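Local coordinates for Lmo2125 protein (Listeria monocytogenes serovar 1/2a, PDB 5TU0) that binds maltose and, as a lipid-anchored solute-binding protein, probably hands the sugar to a membrane transporter for uptake, at residues D7-T12 and N34-K39; V64-F69 and K274-S279; V84-K89 and G108-I113. The protein carries 2 engineered substitutions. All coordinates share one frame; numbering follows the deposited sequence. Where two conformers were deposited one is given.

Interactions 1 and 2 lie in series along the chain and touch through a probable bond from Val64 N to Thr12 O, which places strand 64-68 between strand 10-15 and strand 272-278. Interaction 3 sits beyond strand 272-278, whose Trp276 and Lys274 bond to the backbone of Ala109 and Ala111. Interactions 2 and 3 are buried, whereas most of the touching residues of interaction 1 are exposed. Their chemistry follows: interaction 1 combines backbone bonds with polar side chains on its outer face, interaction 2 combines them with sulfur and aromatic packing, and interaction 3 has no hydrogen bond across it and rests on two aliphatic side chains.

Interaction 1: D7-T12 and N34-K39; sequences DEKTLT and NDVKVK
Thr10 holds OG1 trans to its own backbone N (chi1 -177°), which lays the hydroxyl beside the neighbouring strand, where it donates to Lys37 O at 2.9 Å. Val36, in one of its two modelled conformers, sets CG1 against Thr10 CA and Leu11 CB and CG2 against Lys9 CG, a detail that rests on that copy alone. Lys37 O is gripped twice. Leu11 N donates to it at 3.0 Å from close to the carbonyl plane, and the Thr10 hydroxyl comes from well above that plane rather than on a lone pair. On either side of this shared acceptor, Lys37 N donates to Lys9 O at 3.1 Å and Lys39 N to Leu11 O at 2.8 Å.

The paired residues Thr10-Lys37, Leu11-Val38 and Thr12-Lys39 run parallel, with only 20° between the strand directions. This is the pairing expected of a beta-alpha-beta unit, here strand 10-15, helix 17-34 and strand 37-42. Asp35, with positive phi, is where the chain leaves the helix before entering the second strand.

The two faces differ. Thr10, Thr12, Lys37 and Lys39 share one; there the Thr12 and Lys39 side chains lie alongside each other, pointing the same way, with OG1 of Thr12 3.8 Å from CD of Lys39. Leu11 and Val38 occupy the other face, where helix 285-295 covers Leu11 through Trp291; its Val287 also touches Lys9 and Val36. Ahead of the strands, Glu8 OE2 approaches Asp35 OD1 to 2.8 Å, the two carboxylates being steeply inclined to each other. One acid may hold a proton there, but Glu8 is poorly ordered and the detail remains uncertain. Farther along, the carboxylate of Asp63 accepts from Thr12 N.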
loop_
_atom_site.group_PDB
_atom_site.type_symbol
_atom_site.label_atom_id
_atom_site.label_comp_id
_atom_site.label_asym_id
_atom_site.label_seq_id
_atom_site.Cartn_x
_atom_site.Cartn_y
_atom_site.Cartn_z
ATOM N N ASP A 7 -41.416 -5.816 -7.243
ATOM C CA ASP A 7 -40.888 -4.794 -6.337
ATOM C C ASP A 7 -39.741 -5.394 -5.516
ATOM O O ASP A 7 -39.366 -4.866 -4.465
ATOM C CB ASP A 7 -41.992 -4.303 -5.389
ATOM C CG ASP A 7 -43.289 -3.922 -6.113
ATOM O OD1 ASP A 7 -43.497 -4.337 -7.276
ATOM O OD2 ASP A 7 -44.120 -3.223 -5.500
ATOM N N GLU A 8 -39.185 -6.492 -6.023
ATOM C CA GLU A 8 -38.123 -7.219 -5.356
ATOM C C GLU A 8 -36.809 -6.448 -5.570
ATOM O O GLU A 8 -36.158 -6.581 -6.604
ATOM C CB GLU A 8 -38.090 -8.655 -5.908
ATOM C CG GLU A 8 -39.457 -9.347 -5.782
ATOM C CD GLU A 8 -39.560 -10.699 -6.481
ATOM O OE1 GLU A 8 -40.702 -11.120 -6.772
ATOM O OE2 GLU A 8 -38.524 -11.339 -6.751
ATOM N N LYS A 9 -36.496 -5.613 -4.571
ATOM C CA LYS A 9 -35.327 -4.694 -4.484
ATOM C C LYS A 9 -34.074 -4.936 -5.346
ATOM O O LYS A 9 -33.826 -6.030 -5.840
ATOM C CB LYS A 9 -34.919 -4.562 -3.012
ATOM C CG LYS A 9 -34.499 -5.883 -2.387
ATOM C CD LYS A 9 -34.414 -5.845 -0.866
ATOM C CE LYS A 9 -35.783 -5.825 -0.211
ATOM N NZ LYS A 9 -35.669 -5.880 1.271
ATOM N N THR A 10 -33.281 -3.880 -5.502
ATOM C CA THR A 10 -32.080 -3.913 -6.344
ATOM C C THR A 10 -30.891 -3.181 -5.677
ATOM O O THR A 10 -31.092 -2.303 -4.828
ATOM C CB THR A 10 -32.397 -3.354 -7.756
ATOM O OG1 THR A 10 -31.236 -3.439 -8.609
ATOM C CG2 THR A 10 -32.901 -1.911 -7.677
ATOM N N LEU A 11 -29.673 -3.571 -6.065
ATOM C CA LEU A 11 -28.428 -3.041 -5.503
ATOM C C LEU A 11 -27.430 -2.755 -6.632
ATOM O O LEU A 11 -27.169 -3.622 -7.463
ATOM C CB LEU A 11 -27.811 -4.074 -4.564
ATOM C CG LEU A 11 -26.539 -3.640 -3.822
ATOM C CD1 LEU A 11 -26.900 -2.722 -2.665
ATOM C CD2 LEU A 11 -25.755 -4.841 -3.326
ATOM N N THR A 12 -26.869 -1.546 -6.666
ATOM C CA THR A 12 -25.894 -1.206 -7.701
ATOM C C THR A 12 -24.467 -1.285 -7.155
ATOM O O THR A 12 -24.099 -0.569 -6.198
ATOM C CB THR A 12 -26.185 0.163 -8.334
ATOM O OG1 THR A 12 -27.487 0.129 -8.928
ATOM C CG2 THR A 12 -25.172 0.483 -9.409
ATOM N N ASN A 34 -30.934 -13.344 -1.118
ATOM C CA ASN A 34 -31.585 -12.140 -0.591
ATOM C C ASN A 34 -32.785 -11.607 -1.381
ATOM O O ASN A 34 -33.351 -10.596 -0.992
ATOM C CB ASN A 34 -30.522 -11.043 -0.456
ATOM C CG ASN A 34 -29.427 -11.419 0.521
ATOM O OD1 ASN A 34 -29.605 -11.318 1.728
ATOM N ND2 ASN A 34 -28.277 -11.827 0.003
ATOM N N ASP A 35 -33.181 -12.294 -2.451
ATOM C CA ASP A 35 -34.299 -11.859 -3.299
ATOM C C ASP A 35 -34.046 -10.423 -3.804
ATOM O O ASP A 35 -34.899 -9.543 -3.676
ATOM C CB ASP A 35 -35.631 -11.974 -2.536
ATOM C CG ASP A 35 -36.850 -11.799 -3.434
ATOM O OD1 ASP A 35 -36.689 -11.714 -4.676
ATOM O OD2 ASP A 35 -37.986 -11.756 -2.890
ATOM N N VAL A 36 -32.857 -10.216 -4.370
ATOM C CA VAL A 36 -32.419 -8.920 -4.871
ATOM C C VAL A 36 -31.812 -9.090 -6.254
ATOM O O VAL A 36 -31.340 -10.194 -6.600
ATOM C CB VAL A 36 -31.329 -8.323 -3.942
ATOM C CG1 VAL A 36 -30.823 -6.982 -4.461
ATOM C CG2 VAL A 36 -31.848 -8.188 -2.520
ATOM N N LYS A 37 -31.848 -8.016 -7.054
ATOM C CA LYS A 37 -31.198 -8.016 -8.359
ATOM C C LYS A 37 -29.982 -7.099 -8.198
ATOM O O LYS A 37 -30.120 -5.965 -7.749
ATOM C CB LYS A 37 -32.123 -7.533 -9.473
ATOM C CG LYS A 37 -31.433 -7.591 -10.833
ATOM C CD LYS A 37 -32.378 -7.509 -12.010
ATOM C CE LYS A 37 -31.611 -7.746 -13.313
ATOM N NZ LYS A 37 -32.509 -7.936 -14.484
ATOM N N VAL A 38 -28.794 -7.612 -8.507
ATOM C CA VAL A 38 -27.573 -6.835 -8.417
ATOM C C VAL A 38 -27.240 -6.325 -9.819
ATOM O O VAL A 38 -27.183 -7.108 -10.758
ATOM C CB VAL A 38 -26.391 -7.675 -7.882
ATOM C CG1 VAL A 38 -25.082 -6.894 -7.941
ATOM C CG2 VAL A 38 -26.675 -8.148 -6.462
ATOM N N LYS A 39 -27.063 -5.011 -9.936
ATOM C CA LYS A 39 -26.669 -4.357 -11.176
ATOM C C LYS A 39 -25.185 -4.060 -11.038
ATOM O O LYS A 39 -24.775 -3.368 -10.100
ATOM C CB LYS A 39 -27.465 -3.067 -11.359
ATOM C CG LYS A 39 -27.076 -2.228 -12.564
ATOM C CD LYS A 39 -27.887 -0.943 -12.592
ATOM C CE LYS A 39 -27.475 -0.033 -13.736
ATOM N NZ LYS A 39 -28.374 1.153 -13.832
#

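Interaction 2: V64-F69 and K274-S279; sequences VMMSAF and KGWVVS
Met66 lies over one face of the Trp276 indole: its CG, set anti to the Met66 carbonyl carbon (chi1 -61°), stands 3.6 Å from the centroid of the six-membered ring and just 6° off the ring normal, a CH-pi contact. SD follows over the same ring at 4.2 Å from that centroid, giving a Met-aromatic contact. The strands beneath are antiparallel and twisted, 141° between their directions. They fit the type II fold of periplasmic binding proteins, in which a strand returning from the second domain is inserted antiparallel into the sheet of the first; here that is strand 272-278, lying between 64-68 and 105-121.

Two hydrogen-bonded pairs fix the register. Met65 and Val277 exchange bonds in both directions, the shorter from Val277 N to Met65 O at 2.8 Å and nearly straight. Ser67 and Gly275 do the same. Met65 CG packs 3.5 Å from Val277 CG2, and the bent chain then brings CE close to Ser279 N and CB.

At the other end, the Phe69 ring presents a face to the backbone, with Lys274 N 3.7 Å above its plane and over its centre. The Lys274 chain passes the terminal methyl of Met66 to NZ, which is hydrogen-bonded to Tyr19 OH.

Around this first shell, Trp291 of helix 285-295 meets the Trp276 ring edge-to-face, Val13 and Val15 of strand 10-15 touch the Trp276 side chain, and Leu49 packs on Met65 and Ser67. The Ala68 side chain is about 6 Å from a bound glucose unit. Ser67 OG donates to Ala68 O at 2.9 Å.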
loop_
_atom_site.group_PDB
_atom_site.type_symbol
_atom_site.label_atom_id
_atom_site.label_comp_id
_atom_site.label_asym_id
_atom_site.label_seq_id
_atom_site.Cartn_x
_atom_site.Cartn_y
_atom_site.Cartn_z
ATOM N N VAL A 64 -22.775 0.478 -3.563
ATOM C CA VAL A 64 -21.520 -0.011 -2.996
ATOM C C VAL A 64 -20.407 0.076 -4.033
ATOM O O VAL A 64 -20.647 0.006 -5.239
ATOM C CB VAL A 64 -21.617 -1.462 -2.478
ATOM C CG1 VAL A 64 -22.578 -1.559 -1.296
ATOM C CG2 VAL A 64 -22.034 -2.395 -3.594
ATOM N N MET A 65 -19.189 0.257 -3.539
ATOM C CA MET A 65 -18.011 0.371 -4.382
ATOM C C MET A 65 -16.786 0.036 -3.533
ATOM O O MET A 65 -16.917 -0.326 -2.377
ATOM C CB MET A 65 -17.953 1.788 -4.963
ATOM C CG MET A 65 -17.707 2.882 -3.929
ATOM S SD MET A 65 -18.736 4.358 -4.146
ATOM C CE MET A 65 -20.210 3.702 -3.376
ATOM N N MET A 66 -15.601 0.154 -4.104
ATOM C CA MET A 66 -14.391 -0.109 -3.362
ATOM C C MET A 66 -13.599 1.180 -3.205
ATOM O O MET A 66 -13.828 2.168 -3.916
ATOM C CB MET A 66 -13.552 -1.169 -4.079
ATOM C CG MET A 66 -14.259 -2.515 -4.227
ATOM S SD MET A 66 -13.335 -3.680 -5.263
ATOM C CE MET A 66 -11.810 -3.779 -4.370
ATOM N N SER A 67 -12.661 1.162 -2.262
ATOM C CA SER A 67 -11.771 2.282 -2.040
ATOM C C SER A 67 -10.468 1.798 -1.434
ATOM O O SER A 67 -10.459 0.843 -0.649
ATOM C CB SER A 67 -12.405 3.304 -1.096
ATOM O OG SER A 67 -11.491 4.353 -0.772
ATOM N N ALA A 68 -9.368 2.441 -1.825
ATOM C CA ALA A 68 -8.093 2.199 -1.174
ATOM C C ALA A 68 -8.294 2.544 0.299
ATOM O O ALA A 68 -9.062 3.464 0.625
ATOM C CB ALA A 68 -7.013 3.082 -1.758
ATOM N N PHE A 69 -7.593 1.835 1.186
ATOM C CA PHE A 69 -7.696 2.090 2.628
ATOM C C PHE A 69 -7.375 3.541 2.991
ATOM O O PHE A 69 -8.036 4.127 3.849
ATOM C CB PHE A 69 -6.735 1.204 3.449
ATOM C CG PHE A 69 -7.093 -0.262 3.496
ATOM C CD1 PHE A 69 -8.416 -0.693 3.565
ATOM C CD2 PHE A 69 -6.088 -1.210 3.591
ATOM C CE1 PHE A 69 -8.721 -2.043 3.642
ATOM C CE2 PHE A 69 -6.390 -2.555 3.681
ATOM C CZ PHE A 69 -7.716 -2.966 3.714
ATOM N N LYS A 274 -7.487 -2.492 -0.029
ATOM C CA LYS A 274 -8.778 -1.961 -0.406
ATOM C C LYS A 274 -9.903 -2.570 0.436
ATOM O O LYS A 274 -9.820 -3.721 0.907
ATOM C CB LYS A 274 -9.058 -2.274 -1.882
ATOM C CG LYS A 274 -8.045 -1.735 -2.887
ATOM C CD LYS A 274 -8.539 -2.014 -4.308
ATOM C CE LYS A 274 -7.538 -1.669 -5.411
ATOM N NZ LYS A 274 -6.523 -2.737 -5.526
ATOM N N GLY A 275 -10.953 -1.784 0.603
ATOM C CA GLY A 275 -12.141 -2.207 1.318
ATOM C C GLY A 275 -13.380 -1.912 0.480
ATOM O O GLY A 275 -13.343 -1.128 -0.484
ATOM N N TRP A 276 -14.476 -2.566 0.836
ATOM C CA TRP A 276 -15.754 -2.302 0.234
ATOM C C TRP A 276 -16.422 -1.216 1.089
ATOM O O TRP A 276 -16.347 -1.251 2.326
ATOM C CB TRP A 276 -16.614 -3.569 0.203
ATOM C CG TRP A 276 -16.248 -4.507 -0.872
ATOM C CD1 TRP A 276 -15.387 -5.554 -0.803
ATOM C CD2 TRP A 276 -16.762 -4.491 -2.209
ATOM N NE1 TRP A 276 -15.343 -6.212 -2.023
ATOM C CE2 TRP A 276 -16.162 -5.560 -2.904
ATOM C CE3 TRP A 276 -17.662 -3.669 -2.881
ATOM C CZ2 TRP A 276 -16.455 -5.840 -4.242
ATOM C CZ3 TRP A 276 -17.952 -3.939 -4.216
ATOM C CH2 TRP A 276 -17.344 -5.017 -4.877
ATOM N N VAL A 277 -17.052 -0.248 0.430
ATOM C CA VAL A 277 -17.705 0.856 1.114
ATOM C C VAL A 277 -19.122 1.032 0.610
ATOM O O VAL A 277 -19.446 0.569 -0.487
ATOM C CB VAL A 277 -16.910 2.164 0.953
ATOM C CG1 VAL A 277 -15.487 1.967 1.472
ATOM C CG2 VAL A 277 -16.872 2.652 -0.497
ATOM N N VAL A 278 -19.958 1.685 1.424
ATOM C CA VAL A 278 -21.379 1.930 1.108
ATOM C C VAL A 278 -21.625 3.421 0.997
ATOM O O VAL A 278 -21.237 4.190 1.876
ATOM C CB VAL A 278 -22.299 1.368 2.205
ATOM C CG1 VAL A 278 -23.766 1.687 1.915
ATOM C CG2 VAL A 278 -22.082 -0.124 2.360
ATOM N N SER A 279 -22.260 3.837 -0.092
ATOM C CA SER A 279 -22.623 5.232 -0.281
ATOM C C SER A 279 -23.548 5.699 0.849
ATOM O O SER A 279 -24.517 5.019 1.176
ATOM C CB SER A 279 -23.347 5.395 -1.617
ATOM O OG SER A 279 -23.902 6.685 -1.755
#

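Interaction 3: V84-K89 and G108-I113; sequences VKLGNK and GAPAII
Gly108 is the first residue of its segment to be met, and from two directions: Val84 CG2 lies 3.4 Å from Gly108 N, and Leu86 CD2 lies 3.3 Å from Gly108 O. Both polar atoms are buried by these methyls and have no hydrogen-bonding partner anywhere in the model, so the contact here sets carbon against backbone polarity. At Ala109 the same Leu86 methyl continues along the chain, 3.8 Å from Ala109 CA and a little farther from CB, while Ala109 N bonds to Trp276 O. Leu86 holds CG anti to its carbonyl carbon (chi1 -58°); CD1 is the branch that extends straight on from CA (chi2 180°), and the other methyl, CD2, is the one that meets the strand. Pro110 is the last residue it touches, at the ring atom CD, 4.0 Å away.

The contact thus sets an irregular segment against one part of the long strand 105-121, a member of the mixed sheet whose antiparallel neighbour here is strand 272-278. Beyond Leu86 the irregular chain folds back in a type I beta turn, closed by Lys89 N donating to Leu86 O at 3.1 Å. Helix 285-295 flanks the same place, with Leu292 against both Val84 and Ala109.

Farther on, Ala111 and Ile112 both face Lys274, a classic beta bulge; Ala111 N donates to Lys274 O at 2.9 Å, and the psi of -38° at Ala111 marks the kink. The residue that follows the segment, Glu114, lines the maltose pocket.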
loop_
_atom_site.group_PDB
_atom_site.type_symbol
_atom_site.label_atom_id
_atom_site.label_comp_id
_atom_site.label_asym_id
_atom_site.label_seq_id
_atom_site.Cartn_x
_atom_site.Cartn_y
_atom_site.Cartn_z
ATOM N N VAL A 84 -20.705 1.263 8.671
ATOM C CA VAL A 84 -21.072 -0.139 8.417
ATOM C C VAL A 84 -20.540 -1.035 9.510
ATOM O O VAL A 84 -19.665 -0.627 10.305
ATOM C CB VAL A 84 -20.528 -0.637 7.058
ATOM C CG1 VAL A 84 -21.222 0.093 5.915
ATOM C CG2 VAL A 84 -19.005 -0.456 6.971
ATOM N N LYS A 85 -21.063 -2.252 9.546
ATOM C CA LYS A 85 -20.629 -3.246 10.526
ATOM C C LYS A 85 -19.743 -4.257 9.828
ATOM O O LYS A 85 -19.855 -4.459 8.609
ATOM C CB LYS A 85 -21.818 -3.958 11.157
ATOM C CG LYS A 85 -22.825 -3.043 11.834
ATOM C CD LYS A 85 -23.939 -3.859 12.473
ATOM C CE LYS A 85 -25.031 -2.976 13.068
ATOM N NZ LYS A 85 -24.497 -2.062 14.116
ATOM N N LEU A 86 -18.864 -4.890 10.607
ATOM C CA LEU A 86 -17.986 -5.938 10.098
ATOM C C LEU A 86 -18.558 -7.303 10.471
ATOM O O LEU A 86 -18.256 -7.850 11.534
ATOM C CB LEU A 86 -16.578 -5.782 10.653
ATOM C CG LEU A 86 -15.898 -4.454 10.354
ATOM C CD1 LEU A 86 -14.509 -4.451 10.972
ATOM C CD2 LEU A 86 -15.832 -4.200 8.859
ATOM N N GLY A 87 -19.387 -7.851 9.582
ATOM C CA GLY A 87 -20.002 -9.155 9.811
ATOM C C GLY A 87 -18.976 -10.258 9.978
ATOM O O GLY A 87 -19.204 -11.230 10.711
ATOM N N ASN A 88 -17.838 -10.092 9.313
ATOM C CA ASN A 88 -16.742 -11.060 9.374
ATOM C C ASN A 88 -15.623 -10.610 10.289
ATOM O O ASN A 88 -14.470 -10.955 10.063
ATOM C CB ASN A 88 -16.217 -11.297 7.974
ATOM C CG ASN A 88 -17.285 -11.850 7.080
ATOM O OD1 ASN A 88 -17.858 -12.887 7.396
ATOM N ND2 ASN A 88 -17.594 -11.159 5.993
ATOM N N LYS A 89 -15.980 -9.885 11.345
ATOM C CA LYS A 89 -15.001 -9.374 12.321
ATOM C C LYS A 89 -14.117 -10.484 12.914
ATOM O O LYS A 89 -12.917 -10.284 13.122
ATOM C CB LYS A 89 -15.736 -8.640 13.456
ATOM C CG LYS A 89 -14.829 -7.861 14.404
ATOM C CD LYS A 89 -15.594 -7.328 15.610
ATOM C CE LYS A 89 -14.654 -6.615 16.575
ATOM N NZ LYS A 89 -15.297 -6.370 17.894
ATOM N N GLY A 108 -15.950 0.929 6.170
ATOM C CA GLY A 108 -15.755 -0.051 5.133
ATOM C C GLY A 108 -15.455 -1.405 5.687
ATOM O O GLY A 108 -15.267 -1.557 6.897
ATOM N N ALA A 109 -15.415 -2.390 4.792
ATOM C CA ALA A 109 -15.110 -3.766 5.141
ATOM C C ALA A 109 -13.846 -4.160 4.382
ATOM O O ALA A 109 -13.846 -4.161 3.152
ATOM C CB ALA A 109 -16.273 -4.671 4.758
ATOM N N PRO A 110 -12.758 -4.505 5.100
ATOM C CA PRO A 110 -11.508 -4.871 4.416
ATOM C C PRO A 110 -11.659 -6.047 3.472
ATOM O O PRO A 110 -12.310 -7.044 3.833
ATOM C CB PRO A 110 -10.568 -5.251 5.561
ATOM C CG PRO A 110 -11.130 -4.610 6.752
ATOM C CD PRO A 110 -12.595 -4.462 6.559
ATOM N N ALA A 111 -11.032 -5.934 2.296
ATOM C CA ALA A 111 -11.141 -6.932 1.259
ATOM C C ALA A 111 -9.811 -7.424 0.662
ATOM O O ALA A 111 -9.686 -8.617 0.348
ATOM C CB ALA A 111 -12.005 -6.370 0.153
ATOM N N ILE A 112 -8.843 -6.514 0.498
ATOM C CA ILE A 112 -7.571 -6.818 -0.125
ATOM C C ILE A 112 -6.459 -6.167 0.666
ATOM O O ILE A 112 -6.610 -5.039 1.112
ATOM C CB ILE A 112 -7.525 -6.261 -1.565
ATOM C CG1 ILE A 112 -8.549 -6.989 -2.458
ATOM C CG2 ILE A 112 -6.124 -6.379 -2.174
ATOM C CD1 ILE A 112 -8.666 -6.423 -3.857
ATOM N N ILE A 113 -5.355 -6.882 0.849
ATOM C CA ILE A 113 -4.192 -6.311 1.522
ATOM C C ILE A 113 -3.037 -6.307 0.551
ATOM O O ILE A 113 -2.972 -7.131 -0.337
ATOM C CB ILE A 113 -3.764 -7.069 2.807
ATOM C CG1 ILE A 113 -3.428 -8.550 2.517
ATOM C CG2 ILE A 113 -4.856 -6.944 3.862
ATOM C CD1 ILE A 113 -2.522 -9.202 3.549
#